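Local coordinates for PAC2 family protein (Mycobacterium tuberculosis, PDB 2WAM), which is of unknown function but belongs to the PAC2 family and represents a gene family duplicated in actinobacteria, at residues G65-H70 with Q174-G179; E105-R110 with A148-D153; L154-F159 with G217-L222; H196-E201 with H232-F237. One frame throughout, in Å; residues are numbered along the deposited sequence.

Interaction 1. Residues G65-H70 with Q174-G179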
loop_
_atom_site.group_PDB
_atom_site.type_symbol
_atom_site.label_atom_id
_atom_site.label_comp_id
_atom_site.label_asym_id
_atom_site.label_seq_id
_atom_site.Cartn_x
_atom_site.Cartn_y
_atom_site.Cartn_z
ATOM N N GLY A 65 -13.380 8.859 31.680
ATOM C CA GLY A 65 -12.504 9.054 30.539
ATOM C C GLY A 65 -12.001 10.480 30.386
ATOM O O GLY A 65 -12.545 11.403 31.000
ATOM N N PRO A 66 -10.968 10.668 29.546
ATOM C CA PRO A 66 -10.339 11.965 29.258
ATOM C C PRO A 66 -11.211 12.919 28.434
ATOM O O PRO A 66 -12.008 12.505 27.598
ATOM C CB PRO A 66 -9.117 11.593 28.409
ATOM C CG PRO A 66 -9.106 10.111 28.301
ATOM C CD PRO A 66 -10.453 9.612 28.664
ATOM N N VAL A 67 -11.031 14.207 28.681
ATOM C CA VAL A 67 -11.524 15.257 27.802
ATOM C C VAL A 67 -10.552 15.416 26.616
ATOM O O VAL A 67 -9.335 15.282 26.772
ATOM C CB VAL A 67 -11.646 16.580 28.590
ATOM C CG1 VAL A 67 -11.732 17.771 27.671
ATOM C CG2 VAL A 67 -12.847 16.520 29.505
ATOM N N LEU A 68 -11.093 15.660 25.424
ATOM C CA LEU A 68 -10.277 15.934 24.255
ATOM C C LEU A 68 -10.471 17.387 23.853
ATOM O O LEU A 68 -11.590 17.810 23.589
ATOM C CB LEU A 68 -10.654 15.023 23.082
ATOM C CG LEU A 68 -10.047 15.418 21.724
ATOM C CD1 LEU A 68 -8.514 15.438 21.766
ATOM C CD2 LEU A 68 -10.533 14.500 20.618
ATOM N N VAL A 69 -9.376 18.139 23.812
ATOM C CA VAL A 69 -9.391 19.522 23.353
ATOM C C VAL A 69 -8.743 19.575 21.978
ATOM O O VAL A 69 -7.660 19.028 21.795
ATOM C CB VAL A 69 -8.578 20.444 24.299
ATOM C CG1 VAL A 69 -8.639 21.869 23.821
ATOM C CG2 VAL A 69 -9.077 20.333 25.726
ATOM N N HIS A 70 -9.397 20.216 21.012
ATOM C CA HIS A 70 -8.786 20.424 19.691
ATOM C C HIS A 70 -8.568 21.901 19.371
ATOM O O HIS A 70 -9.474 22.736 19.518
ATOM C CB HIS A 70 -9.516 19.677 18.542
ATOM C CG HIS A 70 -10.995 19.922 18.464
ATOM N ND1 HIS A 70 -11.583 20.599 17.416
ATOM C CD2 HIS A 70 -12.012 19.537 19.275
ATOM C CE1 HIS A 70 -12.893 20.636 17.593
ATOM N NE2 HIS A 70 -13.180 19.999 18.715
ATOM N N GLN A 174 -15.750 13.641 26.172
ATOM C CA GLN A 174 -16.165 14.992 25.814
ATOM C C GLN A 174 -15.102 15.625 24.921
ATOM O O GLN A 174 -13.911 15.528 25.203
ATOM C CB GLN A 174 -16.348 15.832 27.072
ATOM C CG GLN A 174 -16.803 17.250 26.823
ATOM C CD GLN A 174 -17.001 18.023 28.122
ATOM O OE1 GLN A 174 -16.043 18.525 28.708
ATOM N NE2 GLN A 174 -18.250 18.130 28.568
ATOM N N THR A 175 -15.539 16.266 23.844
ATOM C CA THR A 175 -14.633 16.890 22.896
ATOM C C THR A 175 -14.899 18.385 22.823
ATOM O O THR A 175 -15.986 18.806 22.444
ATOM C CB THR A 175 -14.773 16.265 21.495
ATOM O OG1 THR A 175 -14.480 14.868 21.572
ATOM C CG2 THR A 175 -13.801 16.916 20.522
ATOM N N ILE A 176 -13.893 19.174 23.192
ATOM C CA ILE A 176 -14.010 20.628 23.266
ATOM C C ILE A 176 -13.173 21.306 22.180
ATOM O O ILE A 176 -11.955 21.157 22.153
ATOM C CB ILE A 176 -13.516 21.162 24.632
ATOM C CG1 ILE A 176 -14.155 20.398 25.783
ATOM C CG2 ILE A 176 -13.770 22.651 24.762
ATOM C CD1 ILE A 176 -13.790 20.933 27.131
ATOM N N GLY A 177 -13.829 22.070 21.306
ATOM C CA GLY A 177 -13.133 22.788 20.257
ATOM C C GLY A 177 -12.865 24.262 20.535
ATOM O O GLY A 177 -13.664 24.960 21.171
ATOM N N LEU A 178 -11.732 24.744 20.038
ATOM C CA LEU A 178 -11.394 26.149 20.185
ATOM C C LEU A 178 -11.537 26.915 18.869
ATOM O O LEU A 178 -11.199 26.404 17.798
ATOM C CB LEU A 178 -9.979 26.303 20.730
ATOM C CG LEU A 178 -9.657 25.547 22.018
ATOM C CD1 LEU A 178 -8.355 26.080 22.634
ATOM C CD2 LEU A 178 -10.820 25.650 22.984
ATOM N N GLY A 179 -12.047 28.141 18.969
ATOM C CA GLY A 179 -12.183 29.021 17.827
ATOM C C GLY A 179 -12.015 30.501 18.151
ATOM O O GLY A 179 -12.104 30.933 19.309
HETATM O O HOH W 1 -15.782 19.877 19.641
#
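A chi1 of 52° sets the imidazole of H70 between its own backbone N and carbonyl carbon, a rotation that lays the ring over G177 of the adjacent strand; T175, with chi1 at -59°, brings its methyl CG2 to the same ring, 3.4 Å from H70 CD2. The two strands, 67-73 and 174-183, are parallel neighbours within the mixed beta sheet of this PAC2-family protein. Over 67-70 and 174-179 the axes come within 4.7 Å, at 19° to each other. L68 bonds to the residues on both sides of T175: L68 N donates a hydrogen bond to Q174 O at 2.8 Å and L68 O accepts one from I176 N at 2.7 Å. H70 straddles G177 in the same way, through I176 O and L178 N, which is the usual parallel pattern. The face bearing V67, V69 and I176 is largely aliphatic where it packs on helix 251-265, with the amide of Q174 at its start, NE2 bonded to E233; V67 CG1 meets I176 CD1 at 3.8 Å. The other face, with L68, T175 and H70, lies toward helix 219-229, where S220 OG holds H70 ND1 by a hydrogen bond. That tie and the packing on G177 together fix the turn of the imidazole. Glycine suits position 177 because, having no side chain, it lets the ring settle directly on the backbone: G177 CA stands 3.5 Å from the ring centroid in a CH-pi contact. At the ring's edge, in its plane, a water lies 2.8 Å from H70 NE2 and links it to T175 O.

Interaction 2. Residues E105-R110 with A148-D153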
loop_
_atom_site.group_PDB
_atom_site.type_symbol
_atom_site.label_atom_id
_atom_site.label_comp_id
_atom_site.label_asym_id
_atom_site.label_seq_id
_atom_site.Cartn_x
_atom_site.Cartn_y
_atom_site.Cartn_z
ATOM N N GLU A 105 1.892 14.904 4.580
ATOM C CA GLU A 105 0.915 14.366 3.636
ATOM C C GLU A 105 -0.356 15.220 3.525
ATOM O O GLU A 105 -1.175 14.994 2.632
ATOM C CB GLU A 105 0.519 12.924 4.011
ATOM C CG GLU A 105 1.633 11.884 3.915
ATOM C CD GLU A 105 2.026 11.567 2.479
ATOM O OE1 GLU A 105 3.234 11.362 2.229
ATOM O OE2 GLU A 105 1.134 11.523 1.599
ATOM N N LEU A 106 -0.518 16.195 4.417
ATOM C CA LEU A 106 -1.795 16.893 4.553
ATOM C C LEU A 106 -1.694 18.390 4.279
ATOM O O LEU A 106 -2.686 19.109 4.334
ATOM C CB LEU A 106 -2.370 16.676 5.961
ATOM C CG LEU A 106 -2.615 15.239 6.417
ATOM C CD1 LEU A 106 -2.908 15.215 7.898
ATOM C CD2 LEU A 106 -3.753 14.604 5.639
ATOM N N LEU A 107 -0.493 18.859 3.979
ATOM C CA LEU A 107 -0.262 20.293 3.865
ATOM C C LEU A 107 0.056 20.749 2.438
ATOM O O LEU A 107 0.783 20.081 1.695
ATOM C CB LEU A 107 0.851 20.694 4.832
ATOM C CG LEU A 107 1.365 22.118 4.753
ATOM C CD1 LEU A 107 0.331 23.056 5.366
ATOM C CD2 LEU A 107 2.717 22.234 5.450
ATOM N N ASP A 108 -0.516 21.879 2.049
ATOM C CA ASP A 108 -0.121 22.535 0.813
ATOM C C ASP A 108 1.019 23.505 1.132
ATOM O O ASP A 108 0.796 24.602 1.644
ATOM C CB ASP A 108 -1.313 23.277 0.216
ATOM C CG ASP A 108 -0.982 24.010 -1.077
ATOM O OD1 ASP A 108 0.201 24.292 -1.357
ATOM O OD2 ASP A 108 -1.937 24.329 -1.806
ATOM N N TYR A 109 2.244 23.100 0.825
ATOM C CA TYR A 109 3.417 23.869 1.226
ATOM C C TYR A 109 3.550 25.219 0.532
ATOM O O TYR A 109 4.073 26.172 1.110
ATOM C CB TYR A 109 4.684 23.059 1.001
ATOM C CG TYR A 109 4.947 22.060 2.091
ATOM C CD1 TYR A 109 4.470 20.764 1.989
ATOM C CD2 TYR A 109 5.682 22.407 3.220
ATOM C CE1 TYR A 109 4.706 19.834 2.970
ATOM C CE2 TYR A 109 5.936 21.481 4.206
ATOM C CZ TYR A 109 5.446 20.188 4.071
ATOM O OH TYR A 109 5.685 19.230 5.033
ATOM N N ARG A 110 3.088 25.297 -0.708
ATOM C CA ARG A 110 3.174 26.546 -1.437
ATOM C C ARG A 110 2.109 27.577 -1.033
ATOM O O ARG A 110 2.273 28.753 -1.339
ATOM C CB ARG A 110 3.215 26.299 -2.946
ATOM C CG ARG A 110 4.601 25.875 -3.425
ATOM C CD ARG A 110 4.627 25.426 -4.876
ATOM N NE ARG A 110 4.750 26.537 -5.815
ATOM C CZ ARG A 110 3.720 27.162 -6.384
ATOM N NH1 ARG A 110 2.478 26.804 -6.094
ATOM N NH2 ARG A 110 3.931 28.159 -7.234
ATOM N N ALA A 148 -3.502 19.420 18.450
ATOM C CA ALA A 148 -3.042 20.764 18.064
ATOM C C ALA A 148 -2.073 20.774 16.898
ATOM O O ALA A 148 -1.494 19.746 16.548
ATOM C CB ALA A 148 -2.432 21.506 19.270
ATOM N N GLY A 149 -1.917 21.949 16.295
ATOM C CA GLY A 149 -1.105 22.119 15.102
ATOM C C GLY A 149 -1.866 22.807 13.982
ATOM O O GLY A 149 -2.864 23.489 14.227
ATOM N N LEU A 150 -1.403 22.623 12.747
ATOM C CA LEU A 150 -2.042 23.236 11.576
ATOM C C LEU A 150 -3.304 22.499 11.165
ATOM O O LEU A 150 -3.319 21.278 11.112
ATOM C CB LEU A 150 -1.088 23.243 10.377
ATOM C CG LEU A 150 0.282 23.866 10.609
ATOM C CD1 LEU A 150 0.939 24.225 9.300
ATOM C CD2 LEU A 150 0.140 25.099 11.461
ATOM N N GLU A 151 -4.360 23.242 10.859
ATOM C CA GLU A 151 -5.474 22.677 10.101
ATOM C C GLU A 151 -4.950 22.150 8.762
ATOM O O GLU A 151 -4.300 22.884 8.018
ATOM C CB GLU A 151 -6.538 23.743 9.859
ATOM C CG GLU A 151 -7.721 23.296 9.026
ATOM C CD GLU A 151 -8.628 24.457 8.682
ATOM O OE1 GLU A 151 -8.133 25.427 8.077
ATOM O OE2 GLU A 151 -9.826 24.413 9.025
ATOM N N PRO A 152 -5.216 20.873 8.456
ATOM C CA PRO A 152 -4.796 20.309 7.167
ATOM C C PRO A 152 -5.502 20.976 5.972
ATOM O O PRO A 152 -6.579 21.538 6.131
ATOM C CB PRO A 152 -5.221 18.833 7.262
ATOM C CG PRO A 152 -5.690 18.603 8.673
ATOM C CD PRO A 152 -6.045 19.941 9.239
ATOM N N ASP A 153 -4.894 20.919 4.791
ATOM C CA ASP A 153 -5.569 21.336 3.563
ATOM C C ASP A 153 -6.291 20.134 2.960
ATOM O O ASP A 153 -7.379 20.256 2.407
ATOM C CB ASP A 153 -4.573 21.875 2.532
ATOM C CG ASP A 153 -3.876 23.116 2.996
ATOM O OD1 ASP A 153 -2.834 22.994 3.657
ATOM O OD2 ASP A 153 -4.367 24.218 2.693
HETATM O O HOH W 2 -1.466 25.370 3.340
#
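After the short, weakly bonded helical turn that includes L106, the chain extends through L107 and D108 and runs past P152 and D153, which follow the corner turned at G149. That corner uses phi 127° and psi -159°, angles that glycine takes easily. The one backbone bond between the segments runs from D153 N to L106 O, 2.9 Å long. Beside it D153 reaches across with its side chain, and OD1 accepts a nearly straight bond from D108 N at 3.0 Å, the donor standing 59° above the carboxylate plane. Aspartate is short enough to take this peptide N-H from close by. A water bridges D153 OD1 and D108 O, while R112 of the same chain forms a salt bridge to OD1 and R110 of the third subunit one to OD2, so the buried carboxylate is gripped at both oxygens and probably kept ionised. Apolar contacts flank the polar ones: L106 CB lies 3.8 Å from P152 CB, and L107 CD1 meets L150 CD1 at 4.1 Å. Segment 105-110 leads into the two-stranded antiparallel sheet of strands 115-119 and 122-126, so the contact lies at the base of a beta hairpin arm, and the D153 salt bridge to the third subunit places it at a subunit interface.

Interaction 3. Residues L154-F159 with G217-L222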
loop_
_atom_site.group_PDB
_atom_site.type_symbol
_atom_site.label_atom_id
_atom_site.label_comp_id
_atom_site.label_asym_id
_atom_site.label_seq_id
_atom_site.Cartn_x
_atom_site.Cartn_y
_atom_site.Cartn_z
ATOM N N LEU A 154 -5.663 18.973 3.085
ATOM C CA LEU A 154 -6.119 17.766 2.423
ATOM C C LEU A 154 -6.802 16.791 3.364
ATOM O O LEU A 154 -6.631 16.867 4.581
ATOM C CB LEU A 154 -4.922 17.071 1.787
ATOM C CG LEU A 154 -4.069 17.987 0.918
ATOM C CD1 LEU A 154 -2.933 17.204 0.313
ATOM C CD2 LEU A 154 -4.924 18.642 -0.175
ATOM N N LYS A 155 -7.590 15.892 2.779
ATOM C CA LYS A 155 -8.084 14.681 3.442
ATOM C C LYS A 155 -8.819 14.841 4.774
ATOM O O LYS A 155 -8.554 14.083 5.710
ATOM C CB LYS A 155 -6.916 13.736 3.674
ATOM C CG LYS A 155 -6.276 13.246 2.421
ATOM C CD LYS A 155 -4.859 12.816 2.702
ATOM C CE LYS A 155 -4.287 12.067 1.525
ATOM N NZ LYS A 155 -2.832 12.143 1.581
ATOM N N TRP A 156 -9.744 15.790 4.864
ATOM C CA TRP A 156 -10.435 16.030 6.126
ATOM C C TRP A 156 -11.192 14.812 6.641
ATOM O O TRP A 156 -11.246 14.573 7.844
ATOM C CB TRP A 156 -11.399 17.210 6.001
ATOM C CG TRP A 156 -10.737 18.544 5.975
ATOM C CD1 TRP A 156 -9.399 18.805 5.828
ATOM C CD2 TRP A 156 -11.384 19.809 6.064
ATOM N NE1 TRP A 156 -9.179 20.159 5.841
ATOM C CE2 TRP A 156 -10.386 20.801 5.979
ATOM C CE3 TRP A 156 -12.720 20.209 6.216
ATOM C CZ2 TRP A 156 -10.675 22.156 6.037
ATOM C CZ3 TRP A 156 -13.006 21.549 6.277
ATOM C CH2 TRP A 156 -11.989 22.511 6.184
ATOM N N GLU A 157 -11.802 14.048 5.744
ATOM C CA GLU A 157 -12.615 12.936 6.207
ATOM C C GLU A 157 -11.729 11.864 6.807
ATOM O O GLU A 157 -11.950 11.410 7.933
ATOM C CB GLU A 157 -13.506 12.377 5.101
ATOM C CG GLU A 157 -14.577 13.365 4.601
ATOM C CD GLU A 157 -15.615 13.765 5.659
ATOM O OE1 GLU A 157 -16.347 14.741 5.420
ATOM O OE2 GLU A 157 -15.713 13.116 6.720
ATOM N N ARG A 158 -10.703 11.480 6.061
ATOM C CA ARG A 158 -9.780 10.474 6.551
ATOM C C ARG A 158 -9.161 10.914 7.891
ATOM O O ARG A 158 -9.081 10.140 8.843
ATOM C CB ARG A 158 -8.714 10.195 5.498
ATOM C CG ARG A 158 -7.895 8.961 5.760
ATOM C CD ARG A 158 -7.214 8.526 4.496
ATOM N NE ARG A 158 -5.868 8.052 4.769
ATOM C CZ ARG A 158 -4.907 7.978 3.859
ATOM N NH1 ARG A 158 -5.146 8.350 2.610
ATOM N NH2 ARG A 158 -3.705 7.533 4.205
ATOM N N PHE A 159 -8.749 12.173 7.952
ATOM C CA PHE A 159 -8.182 12.769 9.150
ATOM C C PHE A 159 -9.143 12.724 10.334
ATOM O O PHE A 159 -8.792 12.229 11.408
ATOM C CB PHE A 159 -7.755 14.216 8.864
ATOM C CG PHE A 159 -7.385 14.991 10.095
ATOM C CD1 PHE A 159 -8.133 16.100 10.486
ATOM C CD2 PHE A 159 -6.315 14.599 10.878
ATOM C CE1 PHE A 159 -7.805 16.808 11.615
ATOM C CE2 PHE A 159 -5.979 15.300 12.018
ATOM C CZ PHE A 159 -6.721 16.414 12.386
ATOM N N GLY A 217 -17.045 25.631 6.355
ATOM C CA GLY A 217 -16.637 24.625 7.311
ATOM C C GLY A 217 -15.154 24.679 7.608
ATOM O O GLY A 217 -14.361 25.186 6.807
ATOM N N SER A 218 -14.784 24.168 8.774
ATOM C CA SER A 218 -13.382 24.006 9.154
ATOM C C SER A 218 -13.133 22.586 9.681
ATOM O O SER A 218 -14.062 21.899 10.104
ATOM C CB SER A 218 -12.993 25.049 10.202
ATOM O OG SER A 218 -13.632 24.812 11.447
ATOM N N ALA A 219 -11.887 22.140 9.664
ATOM C CA ALA A 219 -11.585 20.804 10.161
ATOM C C ALA A 219 -12.069 20.612 11.596
ATOM O O ALA A 219 -12.628 19.568 11.930
ATOM C CB ALA A 219 -10.099 20.502 10.045
ATOM N N SER A 220 -11.858 21.622 12.437
ATOM C CA SER A 220 -12.333 21.577 13.824
ATOM C C SER A 220 -13.850 21.495 13.897
ATOM O O SER A 220 -14.394 20.674 14.623
ATOM C CB SER A 220 -11.841 22.785 14.632
ATOM O OG SER A 220 -10.650 22.488 15.341
ATOM N N ASN A 221 -14.537 22.342 13.141
ATOM C CA ASN A 221 -15.991 22.301 13.152
ATOM C C ASN A 221 -16.533 20.995 12.603
ATOM O O ASN A 221 -17.456 20.405 13.167
ATOM C CB ASN A 221 -16.580 23.469 12.368
ATOM C CG ASN A 221 -16.485 24.780 13.115
ATOM O OD1 ASN A 221 -16.306 24.808 14.343
ATOM N ND2 ASN A 221 -16.601 25.885 12.372
ATOM N N LEU A 222 -15.967 20.548 11.487
ATOM C CA LEU A 222 -16.419 19.306 10.886
ATOM C C LEU A 222 -16.128 18.136 11.823
ATOM O O LEU A 222 -16.911 17.194 11.891
ATOM C CB LEU A 222 -15.793 19.090 9.510
ATOM C CG LEU A 222 -16.449 18.012 8.646
ATOM C CD1 LEU A 222 -17.923 18.320 8.405
ATOM C CD2 LEU A 222 -15.716 17.862 7.323
#
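W156, the first residue of helix 156-169, carries most of this contact, spreading its indole against the start of helix 219-229. With chi1 at -75°, CG stands beside the backbone N, and the ring is presented to the backbone of S218 and A219. A219 N lies over one face, 3.5 Å from W156 CH2, while its methyl CB makes a CH-pi contact 4.2 Å from the centre of the five-membered ring; alanine is small enough to fit beneath the indole. At the ring's edge, in plane, G217 O is 3.6 Å from W156 CH2. NE1 is bonded to P152 O, which helps fix the ring's rotation, and Y109 of the third subunit stacks on it. E157 follows, bent at chi2 (-64°), and brings OE1 to 3.7 Å from L222 CD2; that carboxylate forms a salt bridge with R226. L222 CD2 also touches W156 CE3 at 4.0 Å, so this one methyl touches both side chains. Facing them, S218 is the N-cap of its helix, its OG accepting from N221 N at 3.1 Å, and E151 OE2 takes the A219 N-H. Further along, F159 turns an edge-to-face contact to F101 of strand 94-101, and helix 156-169 then leads to strand 174-183, just as helix 219-229 leads to strand 234-242.

Interaction 4. Residues H196-E201 with H232-F237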
loop_
_atom_site.group_PDB
_atom_site.type_symbol
_atom_site.label_atom_id
_atom_site.label_comp_id
_atom_site.label_asym_id
_atom_site.label_seq_id
_atom_site.Cartn_x
_atom_site.Cartn_y
_atom_site.Cartn_z
ATOM N N HIS A 196 -21.118 26.540 21.357
ATOM C CA HIS A 196 -21.941 25.547 20.675
ATOM C C HIS A 196 -21.758 24.168 21.303
ATOM O O HIS A 196 -20.697 23.849 21.847
ATOM C CB HIS A 196 -21.700 25.521 19.152
ATOM C CG HIS A 196 -20.289 25.810 18.750
ATOM N ND1 HIS A 196 -19.462 24.851 18.205
ATOM C CD2 HIS A 196 -19.562 26.951 18.799
ATOM C CE1 HIS A 196 -18.288 25.389 17.938
ATOM N NE2 HIS A 196 -18.319 26.660 18.293
ATOM N N SER A 197 -22.805 23.355 21.246
ATOM C CA SER A 197 -22.736 22.027 21.834
ATOM C C SER A 197 -23.908 21.205 21.359
ATOM O O SER A 197 -24.902 21.758 20.895
ATOM C CB SER A 197 -22.756 22.117 23.358
ATOM O OG SER A 197 -22.830 20.833 23.940
ATOM N N ASN A 198 -23.790 19.886 21.456
ATOM C CA ASN A 198 -24.936 19.033 21.186
ATOM C C ASN A 198 -25.600 18.642 22.493
ATOM O O ASN A 198 -26.431 17.740 22.541
ATOM C CB ASN A 198 -24.576 17.810 20.327
ATOM C CG ASN A 198 -23.709 16.811 21.056
ATOM O OD1 ASN A 198 -22.993 17.153 21.990
ATOM N ND2 ASN A 198 -23.754 15.569 20.615
ATOM N N ASN A 199 -25.218 19.340 23.556
ATOM C CA ASN A 199 -25.887 19.220 24.843
ATOM C C ASN A 199 -26.074 20.585 25.504
ATOM O O ASN A 199 -25.125 21.167 26.022
ATOM C CB ASN A 199 -25.120 18.285 25.768
ATOM C CG ASN A 199 -25.647 18.312 27.185
ATOM O OD1 ASN A 199 -26.667 18.945 27.469
ATOM N ND2 ASN A 199 -24.954 17.628 28.086
ATOM N N ARG A 200 -27.308 21.082 25.497
ATOM C CA ARG A 200 -27.587 22.440 25.944
ATOM C C ARG A 200 -27.173 22.726 27.386
ATOM O O ARG A 200 -26.848 23.863 27.728
ATOM C CB ARG A 200 -29.053 22.793 25.711
ATOM C CG ARG A 200 -29.349 23.123 24.261
ATOM C CD ARG A 200 -30.796 23.533 24.037
ATOM N NE ARG A 200 -31.169 23.343 22.637
ATOM C CZ ARG A 200 -31.119 24.292 21.706
ATOM N NH1 ARG A 200 -30.720 25.518 22.024
ATOM N NH2 ARG A 200 -31.474 24.017 20.457
ATOM N N GLU A 201 -27.173 21.701 28.229
ATOM C CA GLU A 201 -26.801 21.892 29.627
ATOM C C GLU A 201 -25.372 22.397 29.745
ATOM O O GLU A 201 -25.035 23.133 30.673
ATOM C CB GLU A 201 -26.981 20.598 30.424
ATOM C CG GLU A 201 -28.439 20.167 30.566
ATOM C CD GLU A 201 -28.621 18.998 31.519
ATOM O OE1 GLU A 201 -27.682 18.707 32.293
ATOM O OE2 GLU A 201 -29.706 18.373 31.495
ATOM N N HIS A 232 -21.159 11.227 20.170
ATOM C CA HIS A 232 -20.183 11.751 21.114
ATOM C C HIS A 232 -20.632 13.102 21.649
ATOM O O HIS A 232 -21.317 13.862 20.948
ATOM C CB HIS A 232 -18.819 11.881 20.453
ATOM C CG HIS A 232 -18.182 10.571 20.140
ATOM N ND1 HIS A 232 -17.422 9.876 21.058
ATOM C CD2 HIS A 232 -18.189 9.822 19.014
ATOM C CE1 HIS A 232 -16.989 8.757 20.509
ATOM N NE2 HIS A 232 -17.440 8.699 19.270
ATOM N N GLU A 233 -20.250 13.402 22.887
ATOM C CA GLU A 233 -20.557 14.705 23.470
ATOM C C GLU A 233 -19.537 15.743 23.029
ATOM O O GLU A 233 -18.343 15.571 23.237
ATOM C CB GLU A 233 -20.578 14.638 24.994
ATOM C CG GLU A 233 -21.152 15.894 25.639
ATOM C CD GLU A 233 -21.301 15.759 27.146
ATOM O OE1 GLU A 233 -22.444 15.523 27.601
ATOM O OE2 GLU A 233 -20.282 15.872 27.874
ATOM N N VAL A 234 -20.006 16.823 22.420
ATOM C CA VAL A 234 -19.102 17.831 21.903
ATOM C C VAL A 234 -19.485 19.222 22.388
ATOM O O VAL A 234 -20.651 19.502 22.658
ATOM C CB VAL A 234 -19.091 17.837 20.355
ATOM C CG1 VAL A 234 -18.772 16.443 19.803
ATOM C CG2 VAL A 234 -20.429 18.381 19.803
ATOM N N VAL A 235 -18.492 20.093 22.478
ATOM C CA VAL A 235 -18.720 21.486 22.805
ATOM C C VAL A 235 -17.600 22.322 22.186
ATOM O O VAL A 235 -16.505 21.824 21.925
ATOM C CB VAL A 235 -18.901 21.715 24.339
ATOM C CG1 VAL A 235 -17.890 20.945 25.133
ATOM C CG2 VAL A 235 -18.844 23.179 24.683
ATOM N N GLY A 236 -17.902 23.582 21.905
ATOM C CA GLY A 236 -17.000 24.417 21.147
ATOM C C GLY A 236 -17.161 25.855 21.557
ATOM O O GLY A 236 -18.265 26.319 21.821
ATOM N N PHE A 237 -16.047 26.564 21.619
ATOM C CA PHE A 237 -16.063 27.959 22.019
ATOM C C PHE A 237 -15.353 28.813 20.991
ATOM O O PHE A 237 -14.207 28.563 20.638
ATOM C CB PHE A 237 -15.429 28.123 23.398
ATOM C CG PHE A 237 -16.110 27.335 24.457
ATOM C CD1 PHE A 237 -15.530 26.182 24.959
ATOM C CD2 PHE A 237 -17.352 27.730 24.938
ATOM C CE1 PHE A 237 -16.169 25.436 25.949
ATOM C CE2 PHE A 237 -18.001 27.002 25.915
ATOM C CZ PHE A 237 -17.406 25.847 26.427
#
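N198 uses its side-chain amide to carry the pairing with H232-V234 beyond the end of strand 193-197, standing in for a peptide group. A chi1 of 69° turns the amide to the partner backbone: OD1 accepts from V234 N at 3.0 Å, a straight bond whose donor lies 39° above the carbonyl plane, and ND2 donates to H232 O, also at 3.0 Å. Asparagine suits the place because it offers an acceptor and a donor side by side. The regular antiparallel part comes first, where H196 and G236 form a hydrogen-bonded pair (H196 N to G236 O 2.9 Å, G236 N to H196 O 2.8 Å) and S197 and V235 a non-hydrogen-bonded one. G236 CA lies 3.8 Å from the H196 ring centroid, a CH-pi contact that the lack of a side chain at G236 allows, and H196 ND1 is bonded to E224. S197 OG accepts from N199 N at 2.8 Å, an ST turn where the chain leaves the strand; N199 OD1 then accepts from E201 N in an Asx turn. N199 ND2 makes a weak bond to E233 OE1, whose OE2 is held by Q174. Strand 193-197 is the outermost at this end of the chain's sheet; its neighbour 234-242 is flanked by helix 219-229 at V234 and helix 251-265 at V235 and F237.

In the fold
From the N terminus, interaction 1 opens first, and its strand 67-73 meets strand 174-183 only after about a hundred residues. Interaction 2 closes a shorter loop nested inside that one, fastening helix 103-106 to the turn that precedes helix 156-169. Interaction 3 starts directly after it and crosses interaction 1, since its second segment comes after strand 174-183; it joins the starts of two helices. Interaction 4 crosses interaction 3 in turn and follows interaction 1 in series, extending the same sheet to its last strand through the neighbours 174-183 and 234-242. Interactions 2, 3 and 4 all reach the third subunit, whereas interaction 1 lies within the chain's core.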